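Long-range contacts in domain of Unknown Function with a Cystatin-Like Fold (Nostoc punctiforme, PDB 2RGQ), which is of unknown function but adopts the cystatin-like fold of the SnoaL-like, NTF2-clan proteins, some of which are enzymes and others binding proteins: residues B[22-32]-B[51-62]; B[102-110]-B[122-132]. All coordinates share one frame; numbering follows the deposited sequence. Where two conformers were deposited one is given.

Interaction 1 of 2, residues B[22-32]-B[51-62]; sequences SLDKEDVENYL and KEELRQGFYAML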
loop_
_atom_site.group_PDB
_atom_site.type_symbol
_atom_site.label_atom_id
_atom_site.label_comp_id
_atom_site.label_asym_id
_atom_site.label_seq_id
_atom_site.Cartn_x
_atom_site.Cartn_y
_atom_site.Cartn_z
ATOM N N SER B 22 6.090 4.399 -13.518
ATOM C CA SER B 22 6.817 4.834 -14.711
ATOM C C SER B 22 7.937 3.846 -15.056
ATOM O O SER B 22 8.153 3.534 -16.232
ATOM C CB SER B 22 7.376 6.256 -14.532
ATOM O OG SER B 22 6.326 7.196 -14.340
ATOM N N LEU B 23 8.625 3.354 -14.021
ATOM C CA LEU B 23 9.687 2.360 -14.206
ATOM C C LEU B 23 9.117 1.085 -14.800
ATOM O O LEU B 23 9.656 0.533 -15.764
ATOM C CB LEU B 23 10.338 2.078 -12.855
ATOM C CG LEU B 23 11.522 1.099 -12.799
ATOM C CD1 LEU B 23 12.711 1.560 -13.643
ATOM C CD2 LEU B 23 11.900 0.899 -11.294
ATOM N N ASP B 24 8.000 0.626 -14.264
ATOM C CA ASP B 24 7.393 -0.608 -14.771
ATOM C C ASP B 24 6.877 -0.500 -16.204
ATOM O O ASP B 24 7.022 -1.469 -16.971
ATOM C CB ASP B 24 6.294 -1.123 -13.851
ATOM C CG ASP B 24 6.818 -1.570 -12.472
ATOM O OD1 ASP B 24 7.974 -2.030 -12.312
ATOM O OD2 ASP B 24 6.059 -1.476 -11.540
ATOM N N LYS B 25 6.298 0.658 -16.526
ATOM C CA LYS B 25 5.815 0.990 -17.880
ATOM C C LYS B 25 6.984 1.356 -18.853
ATOM O O LYS B 25 6.798 1.418 -20.058
ATOM C CB LYS B 25 4.791 2.140 -17.770
ATOM C CG LYS B 25 3.967 2.441 -19.038
ATOM C CD LYS B 25 3.043 3.641 -18.817
ATOM N N GLU B 26 8.176 1.591 -18.320
ATOM C CA GLU B 26 9.366 2.011 -19.042
ATOM C C GLU B 26 9.126 3.399 -19.683
ATOM O O GLU B 26 9.603 3.669 -20.777
ATOM C CB GLU B 26 9.849 0.964 -20.064
ATOM C CG GLU B 26 9.840 -0.433 -19.496
ATOM C CD GLU B 26 10.614 -1.444 -20.310
ATOM O OE1 GLU B 26 11.307 -1.058 -21.270
ATOM O OE2 GLU B 26 10.517 -2.649 -19.970
ATOM N N ASP B 27 8.377 4.246 -18.967
ATOM C CA ASP B 27 8.007 5.602 -19.362
ATOM C C ASP B 27 9.049 6.527 -18.763
ATOM O O ASP B 27 8.888 7.036 -17.617
ATOM C CB ASP B 27 6.588 5.908 -18.828
ATOM C CG ASP B 27 6.089 7.304 -19.181
ATOM O OD1 ASP B 27 6.838 8.194 -19.645
ATOM O OD2 ASP B 27 4.897 7.532 -18.939
ATOM N N VAL B 28 10.139 6.730 -19.487
ATOM C CA VAL B 28 11.249 7.532 -18.918
ATOM C C VAL B 28 10.855 8.995 -18.616
ATOM O O VAL B 28 11.330 9.560 -17.631
ATOM C CB VAL B 28 12.563 7.449 -19.747
ATOM C CG1 VAL B 28 12.428 8.163 -21.106
ATOM C CG2 VAL B 28 13.700 8.008 -18.934
ATOM N N GLU B 29 9.959 9.606 -19.409
ATOM C CA GLU B 29 9.603 11.024 -19.153
ATOM C C GLU B 29 8.838 11.230 -17.857
ATOM O O GLU B 29 9.145 12.166 -17.120
ATOM C CB GLU B 29 8.842 11.683 -20.328
ATOM C CG GLU B 29 9.606 11.692 -21.637
ATOM C CD GLU B 29 10.949 12.442 -21.588
ATOM O OE1 GLU B 29 11.065 13.521 -21.004
ATOM O OE2 GLU B 29 11.914 11.942 -22.175
ATOM N N ASN B 30 7.873 10.352 -17.570
ATOM C CA ASN B 30 7.131 10.455 -16.300
ATOM C C ASN B 30 7.974 10.045 -15.116
ATOM O O ASN B 30 7.751 10.556 -14.038
ATOM C CB ASN B 30 5.812 9.721 -16.377
ATOM C CG ASN B 30 4.773 10.554 -17.140
ATOM O OD1 ASN B 30 4.755 11.808 -17.030
ATOM N ND2 ASN B 30 3.958 9.901 -17.931
ATOM N N TYR B 31 8.949 9.151 -15.338
ATOM C CA TYR B 31 9.932 8.826 -14.327
ATOM C C TYR B 31 10.760 10.066 -13.963
ATOM O O TYR B 31 10.858 10.441 -12.757
ATOM C CB TYR B 31 10.845 7.707 -14.817
ATOM C CG TYR B 31 12.022 7.365 -13.905
ATOM C CD1 TYR B 31 11.880 6.454 -12.854
ATOM C CD2 TYR B 31 13.298 7.909 -14.146
ATOM C CE1 TYR B 31 12.950 6.082 -12.065
ATOM C CE2 TYR B 31 14.381 7.573 -13.352
ATOM C CZ TYR B 31 14.209 6.640 -12.297
ATOM O OH TYR B 31 15.246 6.243 -11.469
ATOM N N LEU B 32 11.292 10.721 -14.985
ATOM C CA LEU B 32 12.169 11.877 -14.777
ATOM C C LEU B 32 11.469 13.049 -14.115
ATOM O O LEU B 32 12.073 13.747 -13.337
ATOM C CB LEU B 32 12.834 12.307 -16.101
ATOM C CG LEU B 32 13.897 11.351 -16.640
ATOM C CD1 LEU B 32 14.259 11.768 -18.121
ATOM C CD2 LEU B 32 15.145 11.221 -15.690
ATOM N N LYS B 51 19.312 14.984 -14.688
ATOM C CA LYS B 51 18.392 14.334 -15.623
ATOM C C LYS B 51 19.039 13.393 -16.608
ATOM O O LYS B 51 18.480 12.321 -16.889
ATOM C CB LYS B 51 17.493 15.376 -16.314
ATOM C CG LYS B 51 16.534 16.118 -15.360
ATOM C CD LYS B 51 15.428 15.243 -14.806
ATOM C CE LYS B 51 14.464 15.987 -13.848
ATOM N NZ LYS B 51 13.503 16.913 -14.555
ATOM N N GLU B 52 20.233 13.745 -17.096
ATOM C CA GLU B 52 20.941 12.905 -18.046
ATOM C C GLU B 52 21.354 11.551 -17.434
ATOM O O GLU B 52 21.103 10.495 -18.025
ATOM C CB GLU B 52 22.169 13.635 -18.606
ATOM C CG GLU B 52 22.919 12.853 -19.674
ATOM N N GLU B 53 21.960 11.602 -16.250
ATOM C CA GLU B 53 22.336 10.373 -15.549
ATOM C C GLU B 53 21.117 9.600 -15.103
ATOM O O GLU B 53 21.172 8.367 -15.116
ATOM C CB GLU B 53 23.228 10.606 -14.335
ATOM C CG GLU B 53 24.589 11.223 -14.665
ATOM C CD GLU B 53 25.529 11.267 -13.458
ATOM O OE1 GLU B 53 25.074 10.919 -12.325
ATOM O OE2 GLU B 53 26.734 11.624 -13.665
ATOM N N LEU B 54 20.044 10.285 -14.704
ATOM C CA LEU B 54 18.830 9.556 -14.261
ATOM C C LEU B 54 18.238 8.786 -15.437
ATOM O O LEU B 54 17.794 7.619 -15.295
ATOM C CB LEU B 54 17.789 10.499 -13.621
ATOM C CG LEU B 54 18.117 11.087 -12.214
ATOM C CD1 LEU B 54 17.273 12.352 -11.908
ATOM C CD2 LEU B 54 18.021 10.020 -11.073
ATOM N N ARG B 55 18.196 9.442 -16.596
ATOM C CA ARG B 55 17.706 8.793 -17.821
ATOM C C ARG B 55 18.528 7.527 -18.140
ATOM O O ARG B 55 17.969 6.490 -18.401
ATOM C CB ARG B 55 17.767 9.759 -19.004
ATOM C CG ARG B 55 17.262 9.205 -20.350
ATOM C CD ARG B 55 17.487 10.238 -21.437
ATOM N NE ARG B 55 16.660 11.426 -21.234
ATOM C CZ ARG B 55 15.401 11.562 -21.616
ATOM N NH1 ARG B 55 14.748 10.595 -22.236
ATOM N NH2 ARG B 55 14.782 12.692 -21.345
ATOM N N GLN B 56 19.847 7.631 -18.151
ATOM C CA GLN B 56 20.705 6.448 -18.373
ATOM C C GLN B 56 20.511 5.364 -17.305
ATOM O O GLN B 56 20.446 4.175 -17.621
ATOM C CB GLN B 56 22.196 6.847 -18.418
ATOM C CG GLN B 56 22.619 7.713 -19.589
ATOM C CD GLN B 56 22.318 7.067 -20.946
ATOM O OE1 GLN B 56 22.666 5.904 -21.211
ATOM N NE2 GLN B 56 21.657 7.837 -21.809
ATOM N N GLY B 57 20.460 5.783 -16.040
ATOM C CA GLY B 57 20.208 4.896 -14.918
ATOM C C GLY B 57 18.902 4.105 -15.025
ATOM O O GLY B 57 18.832 2.940 -14.672
ATOM N N PHE B 58 17.869 4.775 -15.505
ATOM C CA PHE B 58 16.568 4.197 -15.731
ATOM C C PHE B 58 16.691 2.959 -16.641
ATOM O O PHE B 58 16.295 1.859 -16.255
ATOM C CB PHE B 58 15.690 5.278 -16.331
ATOM C CG PHE B 58 14.288 4.860 -16.628
ATOM C CD1 PHE B 58 13.345 4.869 -15.637
ATOM C CD2 PHE B 58 13.896 4.533 -17.919
ATOM C CE1 PHE B 58 12.043 4.573 -15.928
ATOM C CE2 PHE B 58 12.556 4.206 -18.199
ATOM C CZ PHE B 58 11.666 4.224 -17.218
ATOM N N TYR B 59 17.342 3.128 -17.800
ATOM C CA TYR B 59 17.533 2.016 -18.743
ATOM C C TYR B 59 18.476 0.940 -18.187
ATOM O O TYR B 59 18.189 -0.273 -18.355
ATOM C CB TYR B 59 17.982 2.522 -20.120
ATOM C CG TYR B 59 16.867 3.332 -20.739
ATOM C CD1 TYR B 59 15.666 2.708 -21.093
ATOM C CD2 TYR B 59 16.972 4.677 -20.929
ATOM C CE1 TYR B 59 14.611 3.407 -21.617
ATOM C CE2 TYR B 59 15.916 5.398 -21.491
ATOM C CZ TYR B 59 14.727 4.743 -21.812
ATOM O OH TYR B 59 13.628 5.393 -22.360
ATOM N N ALA B 60 19.532 1.374 -17.489
ATOM C CA ALA B 60 20.488 0.467 -16.827
ATOM C C ALA B 60 19.800 -0.422 -15.805
ATOM O O ALA B 60 19.992 -1.632 -15.790
ATOM C CB ALA B 60 21.628 1.272 -16.189
HETATM N N MSE B 61 18.941 0.172 -14.971
HETATM C CA MSE B 61 18.184 -0.630 -13.995
HETATM C C MSE B 61 17.246 -1.586 -14.667
HETATM O O MSE B 61 17.193 -2.735 -14.291
HETATM C CB MSE B 61 17.420 0.248 -13.020
HETATM C CG MSE B 61 18.364 0.988 -12.117
HETATM SE SE MSE B 61 17.393 1.999 -10.801
HETATM C CE MSE B 61 16.317 3.173 -11.923
ATOM N N LEU B 62 16.500 -1.126 -15.666
ATOM C CA LEU B 62 15.611 -2.016 -16.415
ATOM C C LEU B 62 16.376 -3.193 -17.034
ATOM O O LEU B 62 15.942 -4.362 -16.939
ATOM C CB LEU B 62 14.847 -1.230 -17.482
ATOM C CG LEU B 62 13.713 -0.333 -16.977
ATOM C CD1 LEU B 62 13.291 0.721 -18.036
ATOM C CD2 LEU B 62 12.468 -1.144 -16.522
HETATM O O HOH W 1 11.419 3.290 -22.978
HETATM O O HOH W 2 12.178 10.334 -23.946
HETATM O O HOH W 3 17.616 6.635 -12.601
#

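Interaction 2 of 2, residues B[102-110]-B[122-132]; sequences AGSAFVKDQ and LRQIEVDPSLP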
loop_
_atom_site.group_PDB
_atom_site.type_symbol
_atom_site.label_atom_id
_atom_site.label_comp_id
_atom_site.label_asym_id
_atom_site.label_seq_id
_atom_site.Cartn_x
_atom_site.Cartn_y
_atom_site.Cartn_z
ATOM N N ALA B 102 10.420 -10.923 -6.640
ATOM C CA ALA B 102 11.681 -10.403 -7.207
ATOM C C ALA B 102 12.631 -9.743 -6.208
ATOM O O ALA B 102 13.843 -9.734 -6.456
ATOM C CB ALA B 102 11.443 -9.458 -8.409
ATOM N N GLY B 103 12.103 -9.212 -5.110
ATOM C CA GLY B 103 12.928 -8.600 -4.096
ATOM C C GLY B 103 12.154 -7.606 -3.284
ATOM O O GLY B 103 10.918 -7.489 -3.415
ATOM N N SER B 104 12.888 -6.919 -2.418
ATOM C CA SER B 104 12.315 -5.922 -1.517
ATOM C C SER B 104 13.377 -4.932 -1.095
ATOM O O SER B 104 14.562 -5.186 -1.241
ATOM C CB SER B 104 11.670 -6.562 -0.279
ATOM O OG SER B 104 12.584 -7.309 0.539
ATOM N N ALA B 105 12.953 -3.819 -0.531
ATOM C CA ALA B 105 13.880 -2.795 -0.104
ATOM C C ALA B 105 13.249 -1.840 0.861
ATOM O O ALA B 105 12.011 -1.746 0.935
ATOM C CB ALA B 105 14.431 -2.013 -1.315
ATOM N N PHE B 106 14.113 -1.189 1.626
ATOM C CA PHE B 106 13.711 -0.098 2.485
ATOM C C PHE B 106 14.123 1.145 1.672
ATOM O O PHE B 106 15.186 1.156 1.111
ATOM C CB PHE B 106 14.419 -0.158 3.820
ATOM C CG PHE B 106 14.214 1.064 4.657
ATOM C CD1 PHE B 106 13.042 1.245 5.339
ATOM C CD2 PHE B 106 15.200 2.046 4.733
ATOM C CE1 PHE B 106 12.843 2.388 6.111
ATOM C CE2 PHE B 106 14.983 3.202 5.498
ATOM C CZ PHE B 106 13.794 3.343 6.189
ATOM N N VAL B 107 13.266 2.146 1.610
ATOM C CA VAL B 107 13.515 3.343 0.819
ATOM C C VAL B 107 13.429 4.599 1.661
ATOM O O VAL B 107 12.459 4.802 2.384
ATOM C CB VAL B 107 12.530 3.418 -0.387
ATOM C CG1 VAL B 107 12.829 4.614 -1.284
ATOM C CG2 VAL B 107 12.585 2.161 -1.221
ATOM N N LYS B 108 14.449 5.477 1.538
ATOM C CA LYS B 108 14.444 6.749 2.229
ATOM C C LYS B 108 14.486 7.862 1.173
ATOM O O LYS B 108 15.401 7.893 0.360
ATOM C CB LYS B 108 15.634 6.892 3.177
ATOM C CG LYS B 108 15.474 8.108 4.079
ATOM C CD LYS B 108 16.761 8.551 4.797
ATOM C CE LYS B 108 16.629 10.053 5.146
ATOM N NZ LYS B 108 16.519 10.929 3.901
ATOM N N ASP B 109 13.523 8.772 1.231
ATOM C CA ASP B 109 13.398 9.888 0.271
ATOM C C ASP B 109 13.515 11.242 0.944
ATOM O O ASP B 109 12.986 11.446 2.028
ATOM C CB ASP B 109 12.053 9.830 -0.469
ATOM C CG ASP B 109 11.902 8.589 -1.320
ATOM O OD1 ASP B 109 12.820 8.369 -2.139
ATOM O OD2 ASP B 109 10.847 7.884 -1.237
ATOM N N GLN B 110 14.304 12.140 0.357
ATOM C CA GLN B 110 14.318 13.539 0.770
ATOM C C GLN B 110 13.567 14.217 -0.370
ATOM O O GLN B 110 13.931 14.017 -1.568
ATOM C CB GLN B 110 15.722 14.098 0.856
ATOM C CG GLN B 110 16.614 13.431 1.875
ATOM C CD GLN B 110 18.020 13.980 1.847
ATOM O OE1 GLN B 110 18.339 14.879 1.058
ATOM N NE2 GLN B 110 18.885 13.442 2.710
ATOM N N LEU B 122 16.552 13.261 -3.180
ATOM C CA LEU B 122 17.390 12.109 -3.019
ATOM C C LEU B 122 16.578 10.929 -2.627
ATOM O O LEU B 122 15.937 10.932 -1.580
ATOM C CB LEU B 122 18.459 12.330 -1.946
ATOM C CG LEU B 122 19.362 11.134 -1.624
ATOM C CD1 LEU B 122 20.102 10.638 -2.860
ATOM C CD2 LEU B 122 20.345 11.547 -0.580
ATOM N N ARG B 123 16.612 9.899 -3.459
ATOM C CA ARG B 123 15.984 8.620 -3.139
ATOM C C ARG B 123 17.098 7.606 -2.937
ATOM O O ARG B 123 17.930 7.405 -3.836
ATOM C CB ARG B 123 14.994 8.203 -4.231
ATOM C CG ARG B 123 14.595 6.738 -4.095
ATOM C CD ARG B 123 13.450 6.357 -4.962
ATOM N NE ARG B 123 12.215 6.628 -4.232
ATOM C CZ ARG B 123 11.108 5.900 -4.319
ATOM N NH1 ARG B 123 10.987 4.869 -5.138
ATOM N NH2 ARG B 123 10.085 6.219 -3.555
ATOM N N GLN B 124 17.119 6.988 -1.746
ATOM C CA GLN B 124 18.086 5.960 -1.365
ATOM C C GLN B 124 17.340 4.656 -1.159
ATOM O O GLN B 124 16.434 4.581 -0.316
ATOM C CB GLN B 124 18.830 6.343 -0.092
ATOM C CG GLN B 124 19.830 7.476 -0.345
ATOM C CD GLN B 124 20.466 7.971 0.917
ATOM O OE1 GLN B 124 19.758 8.401 1.804
ATOM N NE2 GLN B 124 21.784 8.012 0.970
ATOM N N ILE B 125 17.674 3.668 -1.975
ATOM C CA ILE B 125 17.072 2.335 -1.941
ATOM C C ILE B 125 18.074 1.377 -1.293
ATOM O O ILE B 125 19.206 1.258 -1.765
ATOM C CB ILE B 125 16.686 1.861 -3.363
ATOM C CG1 ILE B 125 15.746 2.877 -4.030
ATOM C CG2 ILE B 125 16.045 0.469 -3.286
ATOM C CD1 ILE B 125 15.245 2.551 -5.381
ATOM N N GLU B 126 17.653 0.711 -0.215
ATOM C CA GLU B 126 18.479 -0.216 0.551
ATOM C C GLU B 126 17.874 -1.574 0.298
ATOM O O GLU B 126 16.912 -1.960 0.957
ATOM C CB GLU B 126 18.464 0.183 2.033
ATOM C CG GLU B 126 19.012 1.594 2.242
ATOM C CD GLU B 126 19.118 2.027 3.710
ATOM O OE1 GLU B 126 18.580 1.335 4.616
ATOM O OE2 GLU B 126 19.751 3.093 3.961
ATOM N N VAL B 127 18.419 -2.257 -0.711
ATOM C CA VAL B 127 17.903 -3.537 -1.166
ATOM C C VAL B 127 18.129 -4.670 -0.164
ATOM O O VAL B 127 19.261 -4.818 0.384
ATOM C CB VAL B 127 18.525 -3.880 -2.574
ATOM C CG1 VAL B 127 18.215 -5.307 -2.991
ATOM C CG2 VAL B 127 18.035 -2.870 -3.629
ATOM N N ASP B 128 17.090 -5.479 0.051
ATOM C CA ASP B 128 17.183 -6.655 0.897
ATOM C C ASP B 128 18.046 -7.745 0.218
ATOM O O ASP B 128 18.077 -7.825 -0.999
ATOM C CB ASP B 128 15.780 -7.145 1.289
ATOM C CG ASP B 128 15.103 -6.190 2.256
ATOM O OD1 ASP B 128 15.825 -5.609 3.106
ATOM O OD2 ASP B 128 13.852 -6.052 2.210
ATOM N N PRO B 129 18.740 -8.582 1.015
ATOM C CA PRO B 129 19.693 -9.596 0.499
ATOM C C PRO B 129 19.116 -10.641 -0.472
ATOM O O PRO B 129 19.867 -11.337 -1.145
ATOM C CB PRO B 129 20.230 -10.266 1.773
ATOM C CG PRO B 129 19.647 -9.584 2.925
ATOM C CD PRO B 129 18.652 -8.602 2.490
ATOM N N SER B 130 17.795 -10.746 -0.558
ATOM C CA SER B 130 17.164 -11.705 -1.455
ATOM C C SER B 130 17.383 -11.459 -2.929
ATOM O O SER B 130 17.210 -12.387 -3.700
ATOM C CB SER B 130 15.658 -11.751 -1.216
ATOM O OG SER B 130 15.052 -10.509 -1.482
ATOM N N LEU B 131 17.766 -10.234 -3.320
ATOM C CA LEU B 131 17.864 -9.866 -4.732
ATOM C C LEU B 131 18.834 -10.772 -5.469
ATOM O O LEU B 131 19.995 -10.830 -5.069
ATOM C CB LEU B 131 18.289 -8.411 -4.912
ATOM C CG LEU B 131 18.076 -7.845 -6.340
ATOM C CD1 LEU B 131 16.595 -7.521 -6.586
ATOM C CD2 LEU B 131 18.908 -6.622 -6.567
ATOM N N PRO B 132 18.348 -11.505 -6.495
ATOM C CA PRO B 132 19.197 -12.363 -7.308
ATOM C C PRO B 132 20.506 -11.701 -7.757
ATOM O O PRO B 132 21.528 -12.339 -7.653
ATOM C CB PRO B 132 18.317 -12.665 -8.517
ATOM C CG PRO B 132 16.961 -12.695 -7.948
ATOM C CD PRO B 132 16.940 -11.609 -6.930
HETATM O O HOH W 4 13.032 -9.897 -0.174
HETATM O O HOH W 5 15.658 -7.963 -2.466
HETATM O O HOH W 6 17.263 9.903 1.410
#

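Interaction 1 of 2, residues B[22-32]-B[51-62]
Phe58 is the main bump of this contact. Its ring enters a hollow lined by Ser22, Leu23, Val28 and Tyr31, a knob-into-hole fit. CG lies anti to the backbone N (chi1 -180°), which swings the ring off helix 51-66 into the bend between helix 6-25 and helix 28-32. Phe58 CD1 sits over the centre of the Tyr31 ring, 3.3 Å from Tyr31 CG, with the two planes turned by 50°. Val28 lies over a face of the Phe58 ring, its CA making a CH-pi contact. The bend is a Schellman motif at Glu26, followed by Asp27 as N-cap; the backbone there meets the Phe58 ring edge. A second bump is Leu32, whose CD2 presses tightly on Leu54 CB at 3.4 Å. Its CD1 lies over one face of the Arg55 guanidinium. At that group's edge, NH1 and NH2 of Arg55 both donate to Glu29 OE2, each at 3.1 Å, in an end-on salt bridge. Toward the other end, Leu62 CD2 rests on Leu23 O at 3.4 Å. Water 3 joins Tyr31 OH to Leu54 O. Beneath the helices, Tyr31, Leu54 and Met61 all rest on Leu41 of strand 39-43, while Tyr31 also meets the rings of Phe19 and Phe35.

Interaction 2 of 2, residues B[102-110]-B[122-132]
Arg123 and Asp109 face each other across an antiparallel beta hairpin, part of the curved sheet of the cystatin-like fold. Arg123 NE donates to the syn lone pair of Asp109 OD1 at 2.8 Å, part of a salt bridge, and Arg123 NH2 reaches Asp109 OD2 at 3.0 Å. This side-on grip holds carboxylate and guanidinium nearly coplanar, 7° apart. The arginine chain leaves its backbone extended and bends at chi3 (-88°), which turns the guanidinium alongside the aspartate. Val107 CG1 lies over one face of the guanidinium. NH1 also pairs with Glu20, and Phe19 adds a cation-pi contact. A leucine in place of Arg123 would probably leave the buried Asp109 carboxylate without its charged mate and break the tie to Glu20.

Ala105 and Ile125 share this side of the sheet, with Ala105 CB 3.6 Å from Ile125 CG2. On the other side, Phe106 and Glu126 point the same way. The Gln124 amide is bonded through NE2 to Gln42 OE1, and water 6 accepts from Lys108 NZ. Paired backbone bonds join Phe106 to Glu126, Lys108 to Gln124 and Gln110 to Leu122. Beyond the strand, a type I turn runs from Asp128 to Leu131. Asp128 OD2 forms a salt bridge with Arg70 of the third subunit. Water 4 donates to both Ser104 OG and Ser130 OG, 2.7 Å from the former.

In the fold
From the N terminus, the chain runs through helix 6-25 and the short helix 28-32. It then makes strands 35-36, 39-43 and 46-49 before helix 51-66 returns to close interaction 1. Strands 69-80 and 84-95 follow. Interaction 2 then closes the hairpin of strands 101-114 and 117-127. The two loops are in series and neither nest nor cross. Their centres lie about 17 Å apart and their nearest atoms about 6 Å, without touching. Interaction 1 ties helices together, and interaction 2 ties neighbouring strands. Leu41 on strand 39-43 and Phe19 on helix 6-25 are shared neighbours of both contacts, linking the helices to the sheet.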